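Local coordinates for transcriptional regulator, PadR family (Enterococcus faecalis, PDB 3HHH), which probably binds DNA as a dimeric transcriptional regulator of the PadR family, through a winged helix-turn-helix domain, at residues L19-R24 with T33-D38. Numbering follows the deposited sequence.
Sequences LAIIQR and TKILND
Ile21 of helix 13-24 reaches across to Ile35 and Leu36 of helix 29-37, and both apolar contacts between the segments are made by its side chain. The bond from CA to CB of Ile21 points toward helix 29-37, and at CB the two branches part. Ile21 CG2 lies 3.8 Å from Ile35 CD1. Ile21 CG1 takes the other course, beside the backbone N (chi1 -69°), and passes 4.1 Å from Ile35 CG2. Ile21 and Ile35 run past each other in opposite directions, with Ile35 CG2 also 4.0 Å from Ile21 CD1. The nearly extended chi2 of 163° carries Ile21 CD1 onward to the branch point of Leu36, where it approaches Leu36 CG at 3.5 Å and lies near both methyls. On the exposed side, the Arg24 guanidinium comes obliquely to Ile35, with Arg24 NH2 4.4 Å from Ile35 CG2. Met105 of the second subunit packs on both Ile21 and Arg24, bringing the dimer interface up to this contact, while Phe41 touches Leu36. The axes of the two helix segments come within 10.8 Å at an angle of 114°. The contact joins helices 13-24 and 29-37, which with helix 46-58 form the three-helix core characteristic of the winged helix-turn-helix fold, whose wing is the hairpin 62-69/74-80.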
ATOM      1  N   LEU B  19      13.784  -0.415   3.351  1.00 16.12           N
ATOM      2  CA  LEU B  19      14.431  -0.253   4.650  1.00 16.38           C
ATOM      3  C   LEU B  19      14.760  -1.627   5.238  1.00 16.83           C
ATOM      4  O   LEU B  19      15.882  -1.859   5.701  1.00 16.97           O
ATOM      5  CB  LEU B  19      13.547   0.542   5.620  1.00 16.21           C
ATOM      6  CG  LEU B  19      13.343   2.035   5.344  1.00 15.79           C
ATOM      7  CD1 LEU B  19      12.532   2.664   6.474  1.00 15.45           C
ATOM      8  CD2 LEU B  19      14.663   2.764   5.175  1.00 14.80           C
ATOM      9  N   ALA B  20      13.783  -2.534   5.183  1.00 17.13           N
ATOM     10  CA  ALA B  20      13.934  -3.901   5.682  1.00 17.32           C
ATOM     11  C   ALA B  20      15.147  -4.603   5.085  1.00 17.68           C
ATOM     12  O   ALA B  20      15.961  -5.172   5.819  1.00 17.70           O
ATOM     13  CB  ALA B  20      12.676  -4.706   5.393  1.00 17.22           C
ATOM     14  N   ILE B  21      15.262  -4.558   3.758  1.00 18.04           N
ATOM     15  CA  ILE B  21      16.374  -5.204   3.055  1.00 18.42           C
ATOM     16  C   ILE B  21      17.727  -4.624   3.479  1.00 18.93           C
ATOM     17  O   ILE B  21      18.671  -5.371   3.737  1.00 18.93           O
ATOM     18  CB  ILE B  21      16.222  -5.096   1.525  1.00 18.36           C
ATOM     19  CG1 ILE B  21      15.045  -5.946   1.046  1.00 18.24           C
ATOM     20  CG2 ILE B  21      17.491  -5.554   0.822  1.00 18.21           C
ATOM     21  CD1 ILE B  21      14.572  -5.598  -0.353  1.00 17.51           C
ATOM     22  N   ILE B  22      17.811  -3.301   3.567  1.00 19.59           N
ATOM     23  CA  ILE B  22      19.047  -2.628   3.980  1.00 20.21           C
ATOM     24  C   ILE B  22      19.453  -2.998   5.422  1.00 21.04           C
ATOM     25  O   ILE B  22      20.644  -3.162   5.715  1.00 20.96           O
ATOM     26  CB  ILE B  22      18.929  -1.086   3.837  1.00 20.16           C
ATOM     27  CG1 ILE B  22      18.736  -0.684   2.364  1.00 20.11           C
ATOM     28  CG2 ILE B  22      20.161  -0.398   4.382  1.00 19.69           C
ATOM     29  CD1 ILE B  22      18.271   0.758   2.168  1.00 19.43           C
ATOM     30  N   GLN B  23      18.465  -3.139   6.308  1.00 22.00           N
ATOM     31  CA  GLN B  23      18.719  -3.541   7.702  1.00 22.86           C
ATOM     32  C   GLN B  23      19.430  -4.888   7.793  1.00 23.65           C
ATOM     33  O   GLN B  23      20.316  -5.080   8.623  1.00 23.62           O
ATOM     34  CB  GLN B  23      17.408  -3.643   8.486  1.00 22.92           C
ATOM     35  CG  GLN B  23      17.592  -3.694  10.006  1.00 23.08           C
ATOM     36  CD  GLN B  23      16.391  -4.282  10.731  1.00 23.25           C
ATOM     37  OE1 GLN B  23      15.820  -5.286  10.301  1.00 23.43           O
ATOM     38  NE2 GLN B  23      16.008  -3.661  11.840  1.00 22.97           N
ATOM     39  N   ARG B  24      19.024  -5.813   6.931  1.00 24.71           N
ATOM     40  CA  ARG B  24      19.521  -7.183   6.958  1.00 25.55           C
ATOM     41  C   ARG B  24      20.972  -7.247   6.487  1.00 26.25           C
ATOM     42  O   ARG B  24      21.799  -7.927   7.100  1.00 26.50           O
ATOM     43  CB  ARG B  24      18.649  -8.067   6.062  1.00 25.61           C
ATOM     44  CG  ARG B  24      18.117  -9.322   6.733  1.00 26.27           C
ATOM     45  CD  ARG B  24      17.486 -10.253   5.707  1.00 27.40           C
ATOM     46  NE  ARG B  24      16.486  -9.565   4.880  1.00 28.49           N
ATOM     47  CZ  ARG B  24      15.897 -10.077   3.798  1.00 28.74           C
ATOM     48  NH1 ARG B  24      16.176 -11.311   3.379  1.00 28.88           N
ATOM     49  NH2 ARG B  24      15.007  -9.348   3.133  1.00 28.83           N
ATOM     50  N   THR B  33      16.972  -4.554  -5.588  1.00 25.30           N
ATOM     51  CA  THR B  33      15.966  -4.836  -6.610  1.00 25.03           C
ATOM     52  C   THR B  33      15.868  -6.336  -6.888  1.00 24.87           C
ATOM     53  O   THR B  33      14.773  -6.862  -7.069  1.00 24.87           O
ATOM     54  CB  THR B  33      16.275  -4.082  -7.930  1.00 25.03           C
ATOM     55  OG1 THR B  33      16.519  -2.698  -7.646  1.00 24.72           O
ATOM     56  CG2 THR B  33      15.116  -4.198  -8.913  1.00 24.80           C
ATOM     57  N   LYS B  34      17.011  -7.016  -6.898  1.00 24.69           N
ATOM     58  CA  LYS B  34      17.071  -8.449  -7.193  1.00 24.65           C
ATOM     59  C   LYS B  34      16.417  -9.287  -6.086  1.00 24.61           C
ATOM     60  O   LYS B  34      15.738 -10.279  -6.370  1.00 24.38           O
ATOM     61  CB  LYS B  34      18.526  -8.895  -7.398  1.00 24.67           C
ATOM     62  CG  LYS B  34      18.669 -10.192  -8.185  1.00 24.87           C
ATOM     63  CD  LYS B  34      19.862 -11.016  -7.721  1.00 24.79           C
ATOM     64  CE  LYS B  34      19.983 -12.307  -8.514  1.00 24.95           C
ATOM     65  NZ  LYS B  34      18.768 -13.166  -8.402  1.00 25.23           N
ATOM     66  N   ILE B  35      16.634  -8.888  -4.833  1.00 24.63           N
ATOM     67  CA  ILE B  35      15.990  -9.523  -3.680  1.00 24.61           C
ATOM     68  C   ILE B  35      14.474  -9.341  -3.730  1.00 24.82           C
ATOM     69  O   ILE B  35      13.728 -10.304  -3.560  1.00 24.83           O
ATOM     70  CB  ILE B  35      16.517  -8.955  -2.346  1.00 24.55           C
ATOM     71  CG1 ILE B  35      17.950  -9.428  -2.097  1.00 24.26           C
ATOM     72  CG2 ILE B  35      15.621  -9.381  -1.186  1.00 24.54           C
ATOM     73  CD1 ILE B  35      18.617  -8.762  -0.915  1.00 23.71           C
ATOM     74  N   LEU B  36      14.028  -8.106  -3.957  1.00 24.99           N
ATOM     75  CA  LEU B  36      12.598  -7.819  -4.120  1.00 25.17           C
ATOM     76  C   LEU B  36      11.990  -8.664  -5.241  1.00 25.54           C
ATOM     77  O   LEU B  36      10.922  -9.256  -5.071  1.00 25.55           O
ATOM     78  CB  LEU B  36      12.367  -6.332  -4.404  1.00 25.06           C
ATOM     79  CG  LEU B  36      12.474  -5.403  -3.193  1.00 24.86           C
ATOM     80  CD1 LEU B  36      12.775  -3.970  -3.613  1.00 23.95           C
ATOM     81  CD2 LEU B  36      11.200  -5.465  -2.354  1.00 24.46           C
ATOM     82  N   ASN B  37      12.683  -8.721  -6.377  1.00 25.88           N
ATOM     83  CA  ASN B  37      12.230  -9.513  -7.524  1.00 26.22           C
ATOM     84  C   ASN B  37      12.043 -10.989  -7.179  1.00 26.54           C
ATOM     85  O   ASN B  37      11.082 -11.611  -7.630  1.00 26.62           O
ATOM     86  CB  ASN B  37      13.210  -9.388  -8.703  1.00 26.19           C
ATOM     87  CG  ASN B  37      13.227  -7.995  -9.311  1.00 26.16           C
ATOM     88  OD1 ASN B  37      12.408  -7.141  -8.971  1.00 26.55           O
ATOM     89  ND2 ASN B  37      14.172  -7.759 -10.211  1.00 26.02           N
ATOM     90  N   ASP B  38      12.954 -11.535  -6.370  1.00 26.84           N
ATOM     91  CA  ASP B  38      12.928 -12.960  -6.012  1.00 27.11           C
ATOM     92  C   ASP B  38      11.921 -13.316  -4.913  1.00 27.29           C
ATOM     93  O   ASP B  38      11.800 -14.488  -4.562  1.00 27.48           O
ATOM     94  CB  ASP B  38      14.325 -13.427  -5.557  1.00 27.17           C
ATOM     95  CG  ASP B  38      15.377 -13.339  -6.660  1.00 27.52           C
ATOM     96  OD1 ASP B  38      15.017 -13.354  -7.857  1.00 28.00           O
ATOM     97  OD2 ASP B  38      16.578 -13.258  -6.320  1.00 27.76           O
TER